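Local coordinates for MHC class I-like protein MILL2 (Mus musculus, PDB 6A97) that binds heparan sulfate proteoglycans on the fibroblast surface and is a GPI-anchored member of the MHC class I family, at residues 229-234 / 278-283; 202-207 / 222-227; 245-250 / 262-267; 22-27 / 118-123. All coordinates share one frame; numbering follows the deposited sequence.

Overall arrangement
Contacts 1, 2 and 3 belong to one immunoglobulin C1-set domain, and contact 4 to the MHC class I-like alpha-1/alpha-2 platform. Contact 1 pairs strands within one sheet of the sandwich and contact 2 within the other, their centres about 9 Å apart; Leu-280 and His-282 of contact 1 pack on Val-205, Pro-203 and Leu-226 of contact 2. Contact 3 spans both sheets, with its centre about 8 Å from that of contact 1 and about 12 Å from that of contact 2, and a sulfate ion lies at its Arg-267, against the second subunit. Contact 4 stands apart: its centre lies 24 to 27 Å from the others, and its nearest atoms are about 7 Å from those of contact 3.

Contact 1 of 4, residues 229-234 / 278-283; sequences REATLV and CNLRHG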
loop_
_atom_site.group_PDB
_atom_site.type_symbol
_atom_site.label_atom_id
_atom_site.label_comp_id
_atom_site.label_asym_id
_atom_site.label_seq_id
_atom_site.Cartn_x
_atom_site.Cartn_y
_atom_site.Cartn_z
ATOM N N ARG A 229 -8.350 5.864 6.347
ATOM C CA ARG A 229 -7.347 5.002 6.963
ATOM C C ARG A 229 -6.788 3.956 6.000
ATOM O O ARG A 229 -6.242 2.941 6.430
ATOM C CB ARG A 229 -7.939 4.305 8.188
ATOM C CG ARG A 229 -8.279 5.248 9.325
ATOM C CD ARG A 229 -9.202 4.586 10.327
ATOM N NE ARG A 229 -9.575 5.498 11.401
ATOM C CZ ARG A 229 -9.252 5.317 12.675
ATOM N NH1 ARG A 229 -8.554 4.249 13.037
ATOM N NH2 ARG A 229 -9.633 6.200 13.587
ATOM N N GLU A 230 -6.918 4.205 4.703
ATOM C CA GLU A 230 -6.427 3.261 3.704
ATOM C C GLU A 230 -5.362 3.887 2.816
ATOM O O GLU A 230 -5.584 4.931 2.200
ATOM C CB GLU A 230 -7.578 2.740 2.846
ATOM C CG GLU A 230 -8.614 1.955 3.629
ATOM C CD GLU A 230 -9.738 1.441 2.750
ATOM O OE1 GLU A 230 -10.414 2.271 2.101
ATOM O OE2 GLU A 230 -9.945 0.209 2.708
ATOM N N ALA A 231 -4.201 3.239 2.760
ATOM C CA ALA A 231 -3.091 3.716 1.946
ATOM C C ALA A 231 -2.046 2.625 1.779
ATOM O O ALA A 231 -1.957 1.701 2.591
ATOM C CB ALA A 231 -2.468 4.955 2.566
ATOM N N THR A 232 -1.263 2.722 0.711
ATOM C CA THR A 232 -0.124 1.835 0.537
ATOM C C THR A 232 1.113 2.647 0.206
ATOM O O THR A 232 1.057 3.601 -0.576
ATOM C CB THR A 232 -0.358 0.786 -0.579
ATOM O OG1 THR A 232 -0.525 1.448 -1.837
ATOM C CG2 THR A 232 -1.586 -0.058 -0.285
ATOM N N LEU A 233 2.226 2.273 0.825
ATOM C CA LEU A 233 3.523 2.856 0.519
ATOM C C LEU A 233 4.442 1.754 0.026
ATOM O O LEU A 233 4.464 0.658 0.588
ATOM C CB LEU A 233 4.132 3.540 1.741
ATOM C CG LEU A 233 3.575 4.897 2.166
ATOM C CD1 LEU A 233 4.180 5.308 3.494
ATOM C CD2 LEU A 233 3.863 5.953 1.100
ATOM N N VAL A 234 5.192 2.038 -1.029
ATOM C CA VAL A 234 6.146 1.069 -1.545
ATOM C C VAL A 234 7.460 1.766 -1.876
ATOM O O VAL A 234 7.469 2.844 -2.471
ATOM C CB VAL A 234 5.601 0.333 -2.798
ATOM C CG1 VAL A 234 5.114 1.317 -3.842
ATOM C CG2 VAL A 234 6.661 -0.590 -3.386
ATOM N N CYS A 278 9.892 6.457 -3.453
ATOM C CA CYS A 278 8.737 6.052 -2.658
ATOM C C CYS A 278 7.440 6.388 -3.380
ATOM O O CYS A 278 7.261 7.506 -3.850
ATOM C CB CYS A 278 8.755 6.734 -1.288
ATOM S SG CYS A 278 7.407 6.207 -0.208
ATOM N N ASN A 279 6.529 5.425 -3.454
ATOM C CA ASN A 279 5.271 5.637 -4.160
ATOM C C ASN A 279 4.071 5.444 -3.240
ATOM O O ASN A 279 3.865 4.362 -2.680
ATOM C CB ASN A 279 5.178 4.698 -5.365
ATOM C CG ASN A 279 3.940 4.944 -6.212
ATOM O OD1 ASN A 279 3.484 4.051 -6.934
ATOM N ND2 ASN A 279 3.391 6.156 -6.136
ATOM N N LEU A 280 3.285 6.503 -3.085
ATOM C CA LEU A 280 2.074 6.448 -2.277
ATOM C C LEU A 280 0.835 6.238 -3.134
ATOM O O LEU A 280 0.648 6.917 -4.145
ATOM C CB LEU A 280 1.906 7.734 -1.458
ATOM C CG LEU A 280 0.513 7.916 -0.839
ATOM C CD1 LEU A 280 0.311 6.987 0.355
ATOM C CD2 LEU A 280 0.254 9.380 -0.453
ATOM N N ARG A 281 -0.001 5.286 -2.733
ATOM C CA ARG A 281 -1.346 5.167 -3.282
ATOM C C ARG A 281 -2.361 5.475 -2.184
ATOM O O ARG A 281 -2.343 4.859 -1.118
ATOM C CB ARG A 281 -1.589 3.771 -3.857
ATOM C CG ARG A 281 -3.058 3.415 -4.031
ATOM C CD ARG A 281 -3.657 4.096 -5.251
ATOM N NE ARG A 281 -5.103 3.891 -5.349
ATOM C CZ ARG A 281 -5.678 2.800 -5.848
ATOM N NH1 ARG A 281 -4.937 1.796 -6.295
ATOM N NH2 ARG A 281 -7.002 2.711 -5.900
ATOM N N HIS A 282 -3.234 6.444 -2.435
ATOM C CA HIS A 282 -4.295 6.771 -1.487
ATOM C C HIS A 282 -5.508 7.294 -2.226
ATOM O O HIS A 282 -5.454 8.356 -2.844
ATOM C CB HIS A 282 -3.828 7.806 -0.462
ATOM C CG HIS A 282 -4.924 8.292 0.438
ATOM N ND1 HIS A 282 -5.598 7.459 1.305
ATOM C CD2 HIS A 282 -5.476 9.520 0.593
ATOM C CE1 HIS A 282 -6.512 8.155 1.961
ATOM N NE2 HIS A 282 -6.458 9.406 1.546
ATOM N N GLY A 283 -6.601 6.544 -2.157
ATOM C CA GLY A 283 -7.804 6.894 -2.882
ATOM C C GLY A 283 -7.525 6.896 -4.369
ATOM O O GLY A 283 -7.068 5.898 -4.925
HETATM O O HOH W 1 1.888 2.241 -3.028
#
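The imidazole of His-282 meets Glu-230 at its edge, where an antiparallel strand pair of the C1-set immunoglobulin sandwich ends: ND1 donates to the backbone O of Glu-230 at 2.7 Å, and that oxygen lies within 3° of the ring plane. The other nitrogen, NE2, is hydrogen-bonded to Tyr-227 N, so both nitrogens of this buried ring have partners. The guanidinium of Arg-281 likewise takes Gly-283 O at its edge, from NE at 2.8 Å, while its NH2 reaches the backbone of another protein chain. Thr-232 with Arg-281 and Val-234 with Asn-279 are hydrogen-bonded pairs; Leu-233 with Leu-280 is non-hydrogen-bonded. The leucines suit the inner face of the sheet: CD2 of Leu-233 lies 3.7 Å from CB of Leu-280 and also touches SG of Cys-278, whose disulfide to Cys-221 ties the two sheets together. On the other face Thr-232 runs alongside Arg-281. With its chi1 of 63°, OG1 of Thr-232 lies between the backbone N and the carbonyl carbon, 3.3 Å from CB of Arg-281. Water 1 is hydrogen-bonded to this OG1 at 2.8 Å and donates to Asn-279 O at 2.9 Å.

Contact 2 of 4, residues 202-207 / 222-227; sequences PPMVTV and RAFNLY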
loop_
_atom_site.group_PDB
_atom_site.type_symbol
_atom_site.label_atom_id
_atom_site.label_comp_id
_atom_site.label_asym_id
_atom_site.label_seq_id
_atom_site.Cartn_x
_atom_site.Cartn_y
_atom_site.Cartn_z
ATOM N N PRO A 202 -4.989 17.451 -0.961
ATOM C CA PRO A 202 -4.433 16.171 -1.400
ATOM C C PRO A 202 -3.448 15.598 -0.383
ATOM O O PRO A 202 -2.927 16.343 0.444
ATOM C CB PRO A 202 -3.720 16.540 -2.700
ATOM C CG PRO A 202 -3.239 17.933 -2.442
ATOM C CD PRO A 202 -4.296 18.593 -1.586
ATOM N N PRO A 203 -3.194 14.283 -0.445
ATOM C CA PRO A 203 -2.116 13.698 0.360
ATOM C C PRO A 203 -0.768 14.278 -0.044
ATOM O O PRO A 203 -0.643 14.819 -1.141
ATOM C CB PRO A 203 -2.182 12.202 0.022
ATOM C CG PRO A 203 -3.509 11.994 -0.635
ATOM C CD PRO A 203 -3.846 13.285 -1.309
ATOM N N MET A 204 0.228 14.169 0.826
ATOM C CA MET A 204 1.573 14.588 0.474
ATOM C C MET A 204 2.591 13.566 0.968
ATOM O O MET A 204 2.331 12.820 1.910
ATOM C CB MET A 204 1.885 15.968 1.053
ATOM C CG MET A 204 2.096 15.982 2.550
ATOM S SD MET A 204 2.704 17.574 3.137
ATOM C CE MET A 204 4.369 17.562 2.477
ATOM N N VAL A 205 3.750 13.539 0.323
ATOM C CA VAL A 205 4.805 12.604 0.684
ATOM C C VAL A 205 6.104 13.351 0.937
ATOM O O VAL A 205 6.432 14.286 0.213
ATOM C CB VAL A 205 5.026 11.552 -0.422
ATOM C CG1 VAL A 205 6.230 10.676 -0.107
ATOM C CG2 VAL A 205 3.782 10.707 -0.601
ATOM N N THR A 206 6.825 12.957 1.981
ATOM C CA THR A 206 8.175 13.454 2.199
ATOM C C THR A 206 9.158 12.289 2.259
ATOM O O THR A 206 8.799 11.178 2.651
ATOM C CB THR A 206 8.293 14.269 3.499
ATOM O OG1 THR A 206 8.082 13.405 4.623
ATOM C CG2 THR A 206 7.280 15.411 3.522
ATOM N N VAL A 207 10.399 12.550 1.868
ATOM C CA VAL A 207 11.464 11.566 1.998
ATOM C C VAL A 207 12.627 12.186 2.752
ATOM O O VAL A 207 13.128 13.240 2.365
ATOM C CB VAL A 207 11.953 11.064 0.627
ATOM C CG1 VAL A 207 13.178 10.174 0.789
ATOM C CG2 VAL A 207 10.836 10.333 -0.105
ATOM N N ARG A 222 7.381 9.288 4.378
ATOM C CA ARG A 222 6.177 9.571 5.154
ATOM C C ARG A 222 5.078 10.151 4.279
ATOM O O ARG A 222 5.328 11.030 3.456
ATOM C CB ARG A 222 6.476 10.538 6.298
ATOM C CG ARG A 222 7.447 9.999 7.337
ATOM C CD ARG A 222 7.746 11.057 8.392
ATOM N NE ARG A 222 6.587 11.295 9.251
ATOM C CZ ARG A 222 6.547 12.194 10.232
ATOM N NH1 ARG A 222 7.603 12.960 10.483
ATOM N NH2 ARG A 222 5.445 12.327 10.960
ATOM N N ALA A 223 3.861 9.654 4.463
ATOM C CA ALA A 223 2.701 10.199 3.773
ATOM C C ALA A 223 1.818 10.923 4.778
ATOM O O ALA A 223 1.480 10.363 5.812
ATOM C CB ALA A 223 1.924 9.096 3.069
ATOM N N PHE A 224 1.460 12.169 4.479
ATOM C CA PHE A 224 0.625 12.976 5.364
ATOM C C PHE A 224 -0.723 13.282 4.730
ATOM O O PHE A 224 -0.900 13.145 3.517
ATOM C CB PHE A 224 1.311 14.300 5.717
ATOM C CG PHE A 224 2.604 14.145 6.460
ATOM C CD1 PHE A 224 3.792 13.959 5.775
ATOM C CD2 PHE A 224 2.636 14.206 7.845
ATOM C CE1 PHE A 224 4.990 13.828 6.454
ATOM C CE2 PHE A 224 3.830 14.070 8.533
ATOM C CZ PHE A 224 5.008 13.883 7.835
ATOM N N ASN A 225 -1.662 13.710 5.567
ATOM C CA ASN A 225 -2.926 14.274 5.112
ATOM C C ASN A 225 -3.773 13.264 4.368
ATOM O O ASN A 225 -4.393 13.589 3.357
ATOM C CB ASN A 225 -2.679 15.496 4.221
ATOM C CG ASN A 225 -3.796 16.517 4.311
ATOM O OD1 ASN A 225 -4.305 16.797 5.396
ATOM N ND2 ASN A 225 -4.181 17.081 3.171
ATOM N N LEU A 226 -3.782 12.033 4.863
ATOM C CA LEU A 226 -4.652 11.002 4.322
ATOM C C LEU A 226 -6.043 11.191 4.919
ATOM O O LEU A 226 -6.185 11.298 6.136
ATOM C CB LEU A 226 -4.097 9.607 4.632
ATOM C CG LEU A 226 -2.625 9.432 4.242
ATOM C CD1 LEU A 226 -2.094 8.081 4.678
ATOM C CD2 LEU A 226 -2.440 9.637 2.742
ATOM N N TYR A 227 -7.062 11.241 4.064
ATOM C CA TYR A 227 -8.424 11.529 4.512
ATOM C C TYR A 227 -9.104 10.300 5.112
ATOM O O TYR A 227 -10.023 10.425 5.920
ATOM C CB TYR A 227 -9.261 12.075 3.353
#
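Phe-224 N donates to Met-204 O at 2.8 Å, and Met-204 N returns a bond to Phe-224 O at 3.1 Å; Thr-206 and Arg-222 form the second hydrogen-bonded pair. Pro-203, opposite Asn-225, gives no N-H to the partner strand, and none is used there; instead ND2 of Asn-225 donates to Pro-202 O at 3.1 Å, nearly straight at 176°. The oxygen lies in the amide plane of Asn-225, but the donor stands above the carbonyl plane of Pro-202. Met-204 CG rests 3.7 Å from Phe-224 CB, while its sulfur makes an oblique Met-aromatic contact with the ring. Placed between its backbone N and carbonyl carbon (chi1 66°), OG1 of Thr-206 comes to the edge of the same ring, 3.6 Å from CE1. Phe-224 CZ stands over the centre of the Arg-222 guanidinium, whose NH2 is hydrogen-bonded to Gln-261 and to the backbone of another protein's chain. That chain packs on Met-204, Thr-206, Arg-222 and Phe-224, as beta-2-microglobulin does on alpha-3 in classical class I molecules. On the opposite face Pro-203 CB meets Leu-226 CD2 at 3.7 Å. The hairpin 204-210/217-226 carries an edge strand of the sandwich, with strand 260-268 beside 217-226 and strand 276-282 against its inner face.

Contact 3 of 4, residues 245-250 / 262-267; sequences KTFRSE and ARVSIR. With SO4 (sulfate ion), chain E.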
loop_
_atom_site.group_PDB
_atom_site.type_symbol
_atom_site.label_atom_id
_atom_site.label_comp_id
_atom_site.label_asym_id
_atom_site.label_seq_id
_atom_site.Cartn_x
_atom_site.Cartn_y
_atom_site.Cartn_z
ATOM N N LYS A 245 4.166 -1.726 2.110
ATOM C CA LYS A 245 3.264 -1.799 3.251
ATOM C C LYS A 245 1.887 -1.254 2.903
ATOM O O LYS A 245 1.757 -0.160 2.351
ATOM C CB LYS A 245 3.841 -1.042 4.449
ATOM C CG LYS A 245 4.758 -1.882 5.325
ATOM C CD LYS A 245 5.586 -1.018 6.261
ATOM C CE LYS A 245 6.630 -1.842 6.999
ATOM N NZ LYS A 245 6.118 -2.323 8.316
ATOM N N THR A 246 0.865 -2.038 3.220
ATOM C CA THR A 246 -0.518 -1.602 3.090
ATOM C C THR A 246 -1.055 -1.210 4.461
ATOM O O THR A 246 -1.034 -2.007 5.398
ATOM C CB THR A 246 -1.405 -2.702 2.476
ATOM O OG1 THR A 246 -0.940 -3.007 1.156
ATOM C CG2 THR A 246 -2.858 -2.249 2.407
ATOM N N PHE A 247 -1.525 0.024 4.582
ATOM C CA PHE A 247 -2.020 0.512 5.861
ATOM C C PHE A 247 -3.541 0.469 5.900
ATOM O O PHE A 247 -4.211 0.822 4.929
ATOM C CB PHE A 247 -1.513 1.932 6.127
ATOM C CG PHE A 247 -0.017 2.031 6.203
ATOM C CD1 PHE A 247 0.737 2.235 5.056
ATOM C CD2 PHE A 247 0.638 1.901 7.417
ATOM C CE1 PHE A 247 2.118 2.318 5.123
ATOM C CE2 PHE A 247 2.018 1.983 7.490
ATOM C CZ PHE A 247 2.759 2.192 6.341
ATOM N N ARG A 248 -4.076 0.023 7.031
ATOM C CA ARG A 248 -5.517 -0.077 7.207
ATOM C C ARG A 248 -5.935 0.537 8.538
ATOM O O ARG A 248 -5.110 1.113 9.249
ATOM C CB ARG A 248 -5.969 -1.537 7.116
ATOM C CG ARG A 248 -5.806 -2.138 5.727
ATOM C CD ARG A 248 -6.239 -3.594 5.686
ATOM N NE ARG A 248 -6.043 -4.181 4.362
ATOM C CZ ARG A 248 -4.956 -4.856 3.996
ATOM N NH1 ARG A 248 -3.960 -5.033 4.853
ATOM N NH2 ARG A 248 -4.866 -5.357 2.771
ATOM N N SER A 249 -7.217 0.399 8.863
ATOM C CA SER A 249 -7.827 1.038 10.030
ATOM C C SER A 249 -7.016 0.932 11.324
ATOM O O SER A 249 -7.001 1.862 12.129
ATOM C CB SER A 249 -9.221 0.449 10.266
ATOM O OG SER A 249 -9.797 0.955 11.458
ATOM N N GLU A 250 -6.328 -0.191 11.512
ATOM C CA GLU A 250 -5.678 -0.464 12.789
ATOM C C GLU A 250 -4.151 -0.393 12.749
ATOM O O GLU A 250 -3.491 -0.691 13.744
ATOM C CB GLU A 250 -6.118 -1.839 13.295
ATOM C CG GLU A 250 -7.519 -1.844 13.892
ATOM C CD GLU A 250 -8.071 -3.244 14.099
ATOM O OE1 GLU A 250 -7.306 -4.218 13.930
ATOM O OE2 GLU A 250 -9.270 -3.366 14.439
ATOM N N ALA A 262 1.316 7.796 7.400
ATOM C CA ALA A 262 1.957 6.488 7.311
ATOM C C ALA A 262 3.461 6.637 7.114
ATOM O O ALA A 262 3.953 7.719 6.788
ATOM C CB ALA A 262 1.345 5.673 6.184
ATOM N N ARG A 263 4.191 5.546 7.306
ATOM C CA ARG A 263 5.647 5.607 7.298
ATOM C C ARG A 263 6.252 4.260 6.908
ATOM O O ARG A 263 5.786 3.213 7.356
ATOM C CB ARG A 263 6.152 6.049 8.675
ATOM C CG ARG A 263 7.613 5.760 8.959
ATOM C CD ARG A 263 7.989 6.233 10.358
ATOM N NE ARG A 263 7.176 5.587 11.386
ATOM C CZ ARG A 263 7.068 6.020 12.640
ATOM N NH1 ARG A 263 7.715 7.110 13.032
ATOM N NH2 ARG A 263 6.308 5.363 13.505
ATOM N N VAL A 264 7.265 4.291 6.043
ATOM C CA VAL A 264 8.042 3.098 5.700
ATOM C C VAL A 264 9.500 3.489 5.540
ATOM O O VAL A 264 9.816 4.465 4.855
ATOM C CB VAL A 264 7.560 2.416 4.393
ATOM C CG1 VAL A 264 8.349 1.144 4.141
ATOM C CG2 VAL A 264 6.087 2.086 4.457
ATOM N N SER A 265 10.388 2.736 6.179
ATOM C CA SER A 265 11.818 2.994 6.069
ATOM C C SER A 265 12.569 1.802 5.490
ATOM O O SER A 265 12.121 0.662 5.606
ATOM C CB SER A 265 12.403 3.357 7.435
ATOM O OG SER A 265 11.922 4.617 7.866
ATOM N N ILE A 266 13.707 2.084 4.857
ATOM C CA ILE A 266 14.631 1.057 4.387
ATOM C C ILE A 266 16.056 1.511 4.650
ATOM O O ILE A 266 16.307 2.703 4.839
ATOM C CB ILE A 266 14.478 0.762 2.878
ATOM C CG1 ILE A 266 14.648 2.049 2.066
ATOM C CG2 ILE A 266 13.125 0.110 2.584
ATOM C CD1 ILE A 266 14.617 1.840 0.566
ATOM N N ARG A 267 16.987 0.564 4.659
ATOM C CA ARG A 267 18.396 0.894 4.804
ATOM C C ARG A 267 19.132 0.565 3.518
ATOM O O ARG A 267 18.988 -0.527 2.969
ATOM C CB ARG A 267 19.015 0.149 5.987
ATOM C CG ARG A 267 18.501 0.634 7.329
ATOM C CD ARG A 267 18.132 -0.522 8.230
ATOM N NE ARG A 267 16.885 -0.259 8.942
ATOM C CZ ARG A 267 15.676 -0.458 8.423
ATOM N NH1 ARG A 267 15.550 -0.926 7.190
ATOM N NH2 ARG A 267 14.595 -0.192 9.138
HETATM S S SO4 E . 15.915 -3.153 5.459
HETATM O O1 SO4 E . 15.716 -2.104 4.466
HETATM O O2 SO4 E . 16.107 -4.433 4.785
HETATM O O3 SO4 E . 14.747 -3.247 6.326
HETATM O O4 SO4 E . 17.091 -2.834 6.258
#
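A sulfate ion is gripped from two subunits: the backbone N of Arg-267 donates to its O1 at 3.0 Å and 165°, and the backbone N atoms of Arg-61 and Glu-62 and Thr-63 OG1, all of the second subunit, are hydrogen-bonded to it as well. The ion probably comes from the crystallisation liquor. The guanidinium of Arg-267 is modelled too close to the sulfate for its geometry to be trusted. Between the segments themselves the meeting is apolar and joins the two sheets of the immunoglobulin sandwich: strands 245-247 and 262-267 run nearly antiparallel, with axes 8.8 Å apart. Phe-247 spans that gap. Its chi1 of -61° sets the ring beside the backbone N, where one face receives CB of Ala-262 in a CH-pi contact, 3.6 Å from the centroid and only 10° off the normal. Alanine suits this spot because a single methyl fits over the ring centre. At the ring's edge CZ meets Arg-263 O at 3.4 Å and Val-264 CG2 at 3.8 Å. That same methyl takes CD of Lys-245 at 3.6 Å, so the lysine lends its aliphatic chain to the core's margin. Between these two segments, then, the sheets meet through dispersion and fit of shape, whereas the sulfate suggests that the spot between subunits can accept an anion.

Contact 4 of 4, residues 22-27 / 118-123; sequences THTLRY and GCELLS
Leu-121 O accepts two hydrogen bonds from the 22-27 segment, one from His-23 N and one from the hydroxyl of Thr-22, each at 3.0 Å. OG1 of Thr-22 is swung anti to the backbone N (chi1 178°), which turns the hydroxyl toward the carbonyl of Leu-121. His-23 O is satisfied by Leu-121 N at 2.6 Å. Further on, Leu-25 N donates to Cys-119 O at 2.9 Å in a nearly straight bond of 175°, and Cys-119 N answers to Leu-25 O. Backbone groups turned away from this pair are met on its flanks: Thr-24 N donates to Asp-49 OD1, and Glu-120 pairs with Arg-128. Both strands are central in the eight-stranded platform of the MHC class I fold, and their pairing fuses the sheet's alpha-1 half, with 22-27, to its alpha-2 half, with 118-123. Leu-25 and Cys-119 form the apolar part of one face, with CB of Leu-25 4.2 Å from SG of Cys-119; the cysteine's disulfide to Cys-182 fastens helix 171-193 over it. At the end of that face CD2 of Leu-121 comes to the edge of the His-23 ring, whose ND1 is hydrogen-bonded to Asp-49. On the other face, OG1 of Thr-24 sits 3.7 Å from CG of Glu-120, while the carboxylate's OE2 forms a salt bridge with Arg-128. Gly-118, without a side chain, brings its CA within 3.2 Å of Leu-25 O.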
loop_
_atom_site.group_PDB
_atom_site.type_symbol
_atom_site.label_atom_id
_atom_site.label_comp_id
_atom_site.label_asym_id
_atom_site.label_seq_id
_atom_site.Cartn_x
_atom_site.Cartn_y
_atom_site.Cartn_z
ATOM N N THR A 22 -20.915 1.574 0.421
ATOM C CA THR A 22 -20.932 0.738 1.617
ATOM C C THR A 22 -20.492 1.519 2.861
ATOM O O THR A 22 -19.528 2.286 2.825
ATOM C CB THR A 22 -20.041 -0.513 1.438
ATOM O OG1 THR A 22 -20.043 -1.288 2.644
ATOM C CG2 THR A 22 -18.612 -0.122 1.078
ATOM N N HIS A 23 -21.214 1.330 3.961
ATOM C CA HIS A 23 -20.937 2.072 5.186
ATOM C C HIS A 23 -21.078 1.197 6.422
ATOM O O HIS A 23 -21.800 0.200 6.409
ATOM C CB HIS A 23 -21.866 3.280 5.297
ATOM C CG HIS A 23 -21.738 4.245 4.162
ATOM N ND1 HIS A 23 -20.731 5.184 4.094
ATOM C CD2 HIS A 23 -22.487 4.416 3.047
ATOM C CE1 HIS A 23 -20.869 5.895 2.989
ATOM N NE2 HIS A 23 -21.927 5.448 2.337
ATOM N N THR A 24 -20.391 1.582 7.491
ATOM C CA THR A 24 -20.407 0.807 8.724
ATOM C C THR A 24 -20.666 1.681 9.950
ATOM O O THR A 24 -20.123 2.782 10.075
ATOM C CB THR A 24 -19.082 0.046 8.923
ATOM O OG1 THR A 24 -18.785 -0.715 7.745
ATOM C CG2 THR A 24 -19.176 -0.898 10.112
ATOM N N LEU A 25 -21.513 1.181 10.842
ATOM C CA LEU A 25 -21.729 1.794 12.146
ATOM C C LEU A 25 -21.240 0.820 13.204
ATOM O O LEU A 25 -21.655 -0.336 13.219
ATOM C CB LEU A 25 -23.204 2.132 12.363
ATOM C CG LEU A 25 -23.633 2.478 13.791
ATOM C CD1 LEU A 25 -22.849 3.667 14.319
ATOM C CD2 LEU A 25 -25.130 2.754 13.860
ATOM N N ARG A 26 -20.350 1.273 14.079
ATOM C CA ARG A 26 -19.782 0.392 15.093
ATOM C C ARG A 26 -19.787 1.032 16.473
ATOM O O ARG A 26 -19.340 2.165 16.645
ATOM C CB ARG A 26 -18.354 -0.012 14.723
ATOM C CG ARG A 26 -17.692 -0.932 15.746
ATOM C CD ARG A 26 -16.250 -1.243 15.356
ATOM N NE ARG A 26 -16.163 -1.960 14.085
ATOM C CZ ARG A 26 -16.106 -3.286 13.971
ATOM N NH1 ARG A 26 -16.023 -3.846 12.771
ATOM N NH2 ARG A 26 -16.127 -4.053 15.053
ATOM N N TYR A 27 -20.299 0.290 17.448
ATOM C CA TYR A 27 -20.283 0.696 18.845
ATOM C C TYR A 27 -19.196 -0.079 19.558
ATOM O O TYR A 27 -19.249 -1.309 19.597
ATOM C CB TYR A 27 -21.625 0.417 19.528
ATOM C CG TYR A 27 -22.835 1.075 18.905
ATOM C CD1 TYR A 27 -23.446 0.527 17.780
ATOM C CD2 TYR A 27 -23.397 2.218 19.470
ATOM C CE1 TYR A 27 -24.569 1.108 17.220
ATOM C CE2 TYR A 27 -24.521 2.811 18.917
ATOM C CZ TYR A 27 -25.102 2.253 17.793
ATOM O OH TYR A 27 -26.218 2.834 17.234
ATOM N N GLY A 118 -22.749 -3.561 15.850
ATOM C CA GLY A 118 -23.211 -2.592 14.879
ATOM C C GLY A 118 -23.735 -3.223 13.611
ATOM O O GLY A 118 -24.144 -4.381 13.604
ATOM N N CYS A 119 -23.723 -2.454 12.530
ATOM C CA CYS A 119 -24.297 -2.912 11.278
ATOM C C CYS A 119 -23.533 -2.335 10.106
ATOM O O CYS A 119 -22.868 -1.303 10.223
ATOM C CB CYS A 119 -25.772 -2.525 11.184
ATOM S SG CYS A 119 -26.056 -0.729 11.180
ATOM N N GLU A 120 -23.640 -3.012 8.971
ATOM C CA GLU A 120 -22.925 -2.627 7.770
ATOM C C GLU A 120 -23.899 -2.490 6.607
ATOM O O GLU A 120 -24.608 -3.435 6.265
ATOM C CB GLU A 120 -21.837 -3.655 7.454
ATOM C CG GLU A 120 -20.943 -3.303 6.281
ATOM C CD GLU A 120 -19.780 -4.269 6.145
ATOM O OE1 GLU A 120 -18.708 -3.851 5.659
ATOM O OE2 GLU A 120 -19.937 -5.448 6.533
ATOM N N LEU A 121 -23.948 -1.302 6.019
ATOM C CA LEU A 121 -24.790 -1.063 4.856
ATOM C C LEU A 121 -24.067 -1.521 3.595
ATOM O O LEU A 121 -22.996 -1.014 3.268
ATOM C CB LEU A 121 -25.162 0.416 4.755
ATOM C CG LEU A 121 -26.024 0.842 3.568
ATOM C CD1 LEU A 121 -27.433 0.268 3.682
ATOM C CD2 LEU A 121 -26.062 2.357 3.456
ATOM N N LEU A 122 -24.643 -2.495 2.899
ATOM C CA LEU A 122 -24.053 -2.980 1.658
ATOM C C LEU A 122 -24.539 -2.131 0.488
ATOM O O LEU A 122 -25.627 -1.557 0.542
ATOM C CB LEU A 122 -24.392 -4.453 1.435
ATOM C CG LEU A 122 -23.938 -5.432 2.522
ATOM C CD1 LEU A 122 -24.258 -6.861 2.119
ATOM C CD2 LEU A 122 -22.454 -5.274 2.802
ATOM N N SER A 123 -23.731 -2.057 -0.566
ATOM C CA SER A 123 -24.045 -1.221 -1.724
ATOM C C SER A 123 -25.325 -1.662 -2.433
ATOM O O SER A 123 -25.882 -0.916 -3.240
ATOM C CB SER A 123 -22.878 -1.224 -2.714
ATOM O OG SER A 123 -22.668 -2.519 -3.246
#